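PDB 6N6Q: cytochrome P450 (CYP102L1) from Mycobacterium phage Adler, which binds haem and probably acts as a monooxygenase, inserting one oxygen atom of O2 into an organic substrate. Local coordinates for residues A[139-144]-A[438-443]; A[151-156]-A[457-462]. One frame throughout, in Å; residues are numbered along the deposited sequence.

Contact 1 (A[139-144]-A[438-443]); sequences AWNTRA and HQFELE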
loop_
_atom_site.group_PDB
_atom_site.type_symbol
_atom_site.label_atom_id
_atom_site.label_comp_id
_atom_site.label_asym_id
_atom_site.label_seq_id
_atom_site.Cartn_x
_atom_site.Cartn_y
_atom_site.Cartn_z
ATOM N N ALA A 139 -21.992 -9.120 -2.507
ATOM C CA ALA A 139 -22.241 -8.257 -3.657
ATOM C C ALA A 139 -21.756 -8.906 -4.947
ATOM O O ALA A 139 -22.411 -8.794 -5.991
ATOM C CB ALA A 139 -21.572 -6.900 -3.452
ATOM N N TRP A 140 -20.614 -9.596 -4.896
ATOM C CA TRP A 140 -20.090 -10.257 -6.085
ATOM C C TRP A 140 -20.898 -11.488 -6.474
ATOM O O TRP A 140 -20.758 -11.970 -7.603
ATOM C CB TRP A 140 -18.621 -10.630 -5.877
ATOM C CG TRP A 140 -17.685 -9.474 -6.084
ATOM C CD1 TRP A 140 -18.028 -8.161 -6.236
ATOM C CD2 TRP A 140 -16.255 -9.527 -6.173
ATOM N NE1 TRP A 140 -16.902 -7.394 -6.410
ATOM C CE2 TRP A 140 -15.801 -8.208 -6.376
ATOM C CE3 TRP A 140 -15.315 -10.560 -6.099
ATOM C CZ2 TRP A 140 -14.449 -7.896 -6.507
ATOM C CZ3 TRP A 140 -13.974 -10.248 -6.232
ATOM C CH2 TRP A 140 -13.554 -8.927 -6.431
ATOM N N ASN A 141 -21.730 -12.012 -5.571
ATOM C CA ASN A 141 -22.645 -13.086 -5.946
ATOM C C ASN A 141 -23.625 -12.612 -7.011
ATOM O O ASN A 141 -23.854 -13.299 -8.015
ATOM C CB ASN A 141 -23.400 -13.597 -4.718
ATOM C CG ASN A 141 -22.539 -14.458 -3.814
ATOM O OD1 ASN A 141 -21.573 -15.079 -4.261
ATOM N ND2 ASN A 141 -22.893 -14.506 -2.535
ATOM N N THR A 142 -24.212 -11.430 -6.808
ATOM C CA THR A 142 -25.169 -10.896 -7.772
ATOM C C THR A 142 -24.504 -10.617 -9.115
ATOM O O THR A 142 -25.109 -10.828 -10.172
ATOM C CB THR A 142 -25.810 -9.623 -7.218
ATOM O OG1 THR A 142 -26.313 -9.876 -5.901
ATOM C CG2 THR A 142 -26.952 -9.165 -8.112
ATOM N N ARG A 143 -23.255 -10.147 -9.094
ATOM C CA ARG A 143 -22.551 -9.878 -10.341
ATOM C C ARG A 143 -22.169 -11.167 -11.057
ATOM O O ARG A 143 -22.179 -11.214 -12.292
ATOM C CB ARG A 143 -21.313 -9.026 -10.068
ATOM C CG ARG A 143 -21.591 -7.840 -9.161
ATOM C CD ARG A 143 -20.461 -6.834 -9.190
ATOM N NE ARG A 143 -20.217 -6.339 -10.540
ATOM C CZ ARG A 143 -19.536 -5.233 -10.816
ATOM N NH1 ARG A 143 -19.037 -4.498 -9.831
ATOM N NH2 ARG A 143 -19.360 -4.858 -12.075
ATOM N N ALA A 144 -21.830 -12.216 -10.306
ATOM C CA ALA A 144 -21.580 -13.515 -10.922
ATOM C C ALA A 144 -22.856 -14.089 -11.519
ATOM O O ALA A 144 -22.824 -14.728 -12.577
ATOM C CB ALA A 144 -20.988 -14.479 -9.894
ATOM N N HIS A 438 -12.328 -19.362 -2.699
ATOM C CA HIS A 438 -13.236 -20.355 -2.140
ATOM C C HIS A 438 -14.637 -20.250 -2.733
ATOM O O HIS A 438 -15.300 -21.275 -2.927
ATOM C CB HIS A 438 -13.290 -20.201 -0.618
ATOM C CG HIS A 438 -14.125 -21.234 0.069
ATOM N ND1 HIS A 438 -15.496 -21.137 0.168
ATOM C CD2 HIS A 438 -13.781 -22.379 0.705
ATOM C CE1 HIS A 438 -15.961 -22.183 0.828
ATOM N NE2 HIS A 438 -14.941 -22.951 1.166
ATOM N N GLN A 439 -15.092 -19.035 -3.038
ATOM C CA GLN A 439 -16.457 -18.796 -3.484
ATOM C C GLN A 439 -16.602 -18.691 -4.995
ATOM O O GLN A 439 -17.642 -19.087 -5.531
ATOM C CB GLN A 439 -17.001 -17.510 -2.850
ATOM C CG GLN A 439 -17.045 -17.542 -1.337
ATOM C CD GLN A 439 -17.982 -18.608 -0.811
ATOM O OE1 GLN A 439 -17.568 -19.512 -0.086
ATOM N NE2 GLN A 439 -19.255 -18.507 -1.175
ATOM N N PHE A 440 -15.602 -18.161 -5.693
ATOM C CA PHE A 440 -15.710 -17.904 -7.120
ATOM C C PHE A 440 -14.556 -18.555 -7.867
ATOM O O PHE A 440 -13.527 -18.908 -7.286
ATOM C CB PHE A 440 -15.716 -16.400 -7.429
ATOM C CG PHE A 440 -16.735 -15.622 -6.652
ATOM C CD1 PHE A 440 -18.060 -15.598 -7.051
ATOM C CD2 PHE A 440 -16.365 -14.905 -5.526
ATOM C CE1 PHE A 440 -18.998 -14.880 -6.339
ATOM C CE2 PHE A 440 -17.299 -14.184 -4.811
ATOM C CZ PHE A 440 -18.617 -14.172 -5.218
ATOM N N GLU A 441 -14.748 -18.710 -9.173
ATOM C CA GLU A 441 -13.669 -19.006 -10.100
ATOM C C GLU A 441 -13.469 -17.806 -11.017
ATOM O O GLU A 441 -14.417 -17.083 -11.337
ATOM C CB GLU A 441 -13.953 -20.272 -10.916
ATOM C CG GLU A 441 -15.193 -20.211 -11.787
ATOM C CD GLU A 441 -15.533 -21.561 -12.388
ATOM O OE1 GLU A 441 -15.222 -22.589 -11.748
ATOM O OE2 GLU A 441 -16.101 -21.597 -13.500
ATOM N N LEU A 442 -12.223 -17.592 -11.424
ATOM C CA LEU A 442 -11.814 -16.356 -12.079
ATOM C C LEU A 442 -11.706 -16.579 -13.583
ATOM O O LEU A 442 -10.975 -17.467 -14.033
ATOM C CB LEU A 442 -10.482 -15.869 -11.510
ATOM C CG LEU A 442 -10.339 -15.906 -9.986
ATOM C CD1 LEU A 442 -8.904 -15.617 -9.573
ATOM C CD2 LEU A 442 -11.290 -14.922 -9.327
ATOM N N GLU A 443 -12.429 -15.769 -14.353
ATOM C CA GLU A 443 -12.339 -15.800 -15.808
ATOM C C GLU A 443 -11.669 -14.525 -16.297
ATOM O O GLU A 443 -12.251 -13.436 -16.160
ATOM C CB GLU A 443 -13.726 -15.950 -16.438
ATOM C CG GLU A 443 -13.712 -15.987 -17.961
ATOM C CD GLU A 443 -15.107 -16.045 -18.561
ATOM O OE1 GLU A 443 -16.084 -16.173 -17.795
ATOM O OE2 GLU A 443 -15.225 -15.958 -19.802
HETATM O O HOH W 1 -21.044 -16.374 -1.870
#

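Contact 2 (A[151-156]-A[457-462]); sequences DIPAET and TLKPSD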
loop_
_atom_site.group_PDB
_atom_site.type_symbol
_atom_site.label_atom_id
_atom_site.label_comp_id
_atom_site.label_asym_id
_atom_site.label_seq_id
_atom_site.Cartn_x
_atom_site.Cartn_y
_atom_site.Cartn_z
ATOM N N ASP A 151 -14.665 -4.456 -12.789
ATOM C CA ASP A 151 -13.434 -3.677 -12.713
ATOM C C ASP A 151 -12.762 -3.968 -11.377
ATOM O O ASP A 151 -13.224 -3.512 -10.326
ATOM C CB ASP A 151 -13.733 -2.192 -12.879
ATOM C CG ASP A 151 -12.473 -1.353 -12.990
ATOM O OD1 ASP A 151 -12.293 -0.425 -12.174
ATOM O OD2 ASP A 151 -11.649 -1.640 -13.885
ATOM N N ILE A 152 -11.678 -4.738 -11.415
ATOM C CA ILE A 152 -11.079 -5.322 -10.215
ATOM C C ILE A 152 -10.393 -4.274 -9.339
ATOM O O ILE A 152 -10.634 -4.266 -8.123
ATOM C CB ILE A 152 -10.113 -6.460 -10.588
ATOM C CG1 ILE A 152 -10.864 -7.562 -11.334
ATOM C CG2 ILE A 152 -9.445 -7.031 -9.347
ATOM C CD1 ILE A 152 -11.978 -8.191 -10.525
ATOM N N PRO A 153 -9.538 -3.386 -9.871
ATOM C CA PRO A 153 -8.882 -2.412 -8.976
ATOM C C PRO A 153 -9.853 -1.507 -8.236
ATOM O O PRO A 153 -9.641 -1.220 -7.052
ATOM C CB PRO A 153 -7.978 -1.616 -9.930
ATOM C CG PRO A 153 -7.735 -2.532 -11.067
ATOM C CD PRO A 153 -9.024 -3.270 -11.248
ATOM N N ALA A 154 -10.921 -1.051 -8.896
ATOM C CA ALA A 154 -11.869 -0.165 -8.227
ATOM C C ALA A 154 -12.638 -0.896 -7.134
ATOM O O ALA A 154 -12.828 -0.359 -6.036
ATOM C CB ALA A 154 -12.833 0.445 -9.242
ATOM N N GLU A 155 -13.093 -2.119 -7.416
ATOM C CA GLU A 155 -13.826 -2.884 -6.412
ATOM C C GLU A 155 -12.948 -3.194 -5.208
ATOM O O GLU A 155 -13.369 -3.023 -4.058
ATOM C CB GLU A 155 -14.371 -4.173 -7.029
ATOM C CG GLU A 155 -15.521 -3.957 -7.996
ATOM C CD GLU A 155 -16.857 -3.808 -7.294
ATOM O OE1 GLU A 155 -17.006 -4.343 -6.175
ATOM O OE2 GLU A 155 -17.761 -3.158 -7.864
ATOM N N THR A 156 -11.716 -3.653 -5.453
ATOM C CA THR A 156 -10.808 -3.938 -4.346
ATOM C C THR A 156 -10.451 -2.677 -3.569
ATOM O O THR A 156 -10.109 -2.758 -2.383
ATOM C CB THR A 156 -9.533 -4.617 -4.856
ATOM O OG1 THR A 156 -8.882 -3.763 -5.804
ATOM C CG2 THR A 156 -9.857 -5.948 -5.516
ATOM N N THR A 457 0.734 4.556 -6.388
ATOM C CA THR A 457 1.151 3.165 -6.342
ATOM C C THR A 457 1.092 2.569 -7.742
ATOM O O THR A 457 0.580 3.180 -8.684
ATOM C CB THR A 457 0.267 2.339 -5.393
ATOM O OG1 THR A 457 -1.086 2.357 -5.864
ATOM C CG2 THR A 457 0.319 2.897 -3.980
ATOM N N LEU A 458 1.625 1.357 -7.870
ATOM C CA LEU A 458 1.484 0.591 -9.101
ATOM C C LEU A 458 0.118 -0.083 -9.122
ATOM O O LEU A 458 -0.309 -0.669 -8.123
ATOM C CB LEU A 458 2.597 -0.450 -9.219
ATOM C CG LEU A 458 3.830 -0.058 -10.037
ATOM C CD1 LEU A 458 4.332 1.326 -9.654
ATOM C CD2 LEU A 458 4.931 -1.095 -9.869
ATOM N N LYS A 459 -0.567 0.002 -10.261
ATOM C CA LYS A 459 -1.920 -0.510 -10.379
ATOM C C LYS A 459 -2.115 -1.174 -11.735
ATOM O O LYS A 459 -1.630 -0.659 -12.753
ATOM C CB LYS A 459 -2.951 0.614 -10.204
ATOM C CG LYS A 459 -4.382 0.131 -10.054
ATOM C CD LYS A 459 -5.360 1.291 -10.033
ATOM C CE LYS A 459 -5.481 1.920 -11.407
ATOM N NZ LYS A 459 -5.931 0.922 -12.418
ATOM N N PRO A 460 -2.804 -2.314 -11.780
ATOM C CA PRO A 460 -3.174 -2.911 -13.073
ATOM C C PRO A 460 -4.259 -2.081 -13.743
ATOM O O PRO A 460 -5.318 -1.837 -13.160
ATOM C CB PRO A 460 -3.680 -4.308 -12.692
ATOM C CG PRO A 460 -3.194 -4.541 -11.289
ATOM C CD PRO A 460 -3.150 -3.191 -10.650
ATOM N N SER A 461 -3.992 -1.646 -14.971
ATOM C CA SER A 461 -4.916 -0.809 -15.721
ATOM C C SER A 461 -5.785 -1.664 -16.634
ATOM O O SER A 461 -5.297 -2.599 -17.278
ATOM C CB SER A 461 -4.159 0.238 -16.544
ATOM O OG SER A 461 -3.312 -0.369 -17.503
ATOM N N ASP A 462 -7.078 -1.333 -16.681
ATOM C CA ASP A 462 -8.059 -2.029 -17.518
ATOM C C ASP A 462 -8.184 -3.504 -17.136
ATOM O O ASP A 462 -8.451 -4.357 -17.986
ATOM C CB ASP A 462 -7.722 -1.880 -19.007
ATOM C CG ASP A 462 -8.910 -2.164 -19.909
ATOM O OD1 ASP A 462 -10.008 -2.444 -19.383
ATOM O OD2 ASP A 462 -8.741 -2.108 -21.147
#

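Contact 1 (A[139-144]-A[438-443])
The ring of Phe440 meets helix 119-145 obliquely, with CZ 3.6 Å from Trp140 CB and CE1 4.1 Å from Ala144 CB. One of its faces carries the CB of the preceding residue, Gln439, displaced toward the rim. The Trp140 indole receives Phe440 at an edge, where CE2 lies near the indole plane. The CB bond of Phe440 already points at the helix, and with CG opposite the carbonyl carbon (chi1 -52°) the ring continues to it. A flat, wide side chain suits this place, since it spans neighbouring helical turns at once, and Ala144, one turn beyond Trp140, is small enough to let it approach. Helix 422-439 ends here, and Phe440 is the first residue to leave helical geometry and begin strand 440-444. In the P450 fold this corresponds to the passage from the L helix into the small antiparallel sheet that also contains strands 464-469 and 150-151. Strand 464-469 takes part directly, Asn469 touching both Phe440 and Ala144. Asn141 crosses Phe440 at about a right angle, its amide turned 51° from the ring, and its OD1 approaches obliquely to 3.2 Å from Phe440 CZ. The same OD1 accepts a hydrogen bond from Asn469 ND2. Asn141 ND2 donates to a water 2.7 Å away, which also accepts a bond of 2.9 Å from Gln439 NE2. Gln439 OE1 accepts a bond from His438 ND1 (2.6 Å) that lies nearly in the imidazole plane and tilts 24° from the carbonyl plane.

Contact 2 (A[151-156]-A[457-462])
The carbonyl oxygen of Pro460 is approached from two directions: Lys459 NZ donates a hydrogen bond to it at 2.9 Å, and Pro153 CG presses on it from the other segment at 3.3 Å. The contact joins the first turn of helix 152-169, the E helix of the P450 fold, to the antiparallel hairpin formed by strands 451-454 and 458-461. Proline suits the helix start at 153, where a backbone N-H would have no earlier carbonyl of the helix to bond, and its ring offers a compact apolar surface to the hairpin. Asp151 occupies the N-cap position just before. Lys459 leaves the strand with CG anti to its backbone N (chi1 -169°), then bends at chi3 and chi4, which curls the ammonium group back to the carbonyl of the next residue. The donor stands above the carbonyl plane, 53° out of it, and thus away from a lone-pair direction. The aliphatic part of the lysine meanwhile crosses Pro153 at about a right angle, a use of its long methylene chain as apolar cover. Lys459 CD is the carbon nearest to Pro153 CB, at 3.9 Å, and NZ lies 4.1 Å from Pro153 CG.

Overall arrangement
Contacts 1 and 2 have centres about 17 Å apart on the same side of the chain's centre, and their segments alternate along the sequence. Glu155, from 151-156, ties them together directly: its OE2 forms a 2.7 Å salt bridge with Arg143 NH1 and its OE1 probably a hydrogen bond of 3.1 Å with Trp140 NE1, joining helix 152-169 to helix 119-145. Contact 1 is peripheral, its centre about 25 Å from the centre of the chain, whereas that of contact 2 is about 13 Å from it. In contact 2 the Pro460 side chain is about 12 Å from the haem, too far for that side chain to touch it.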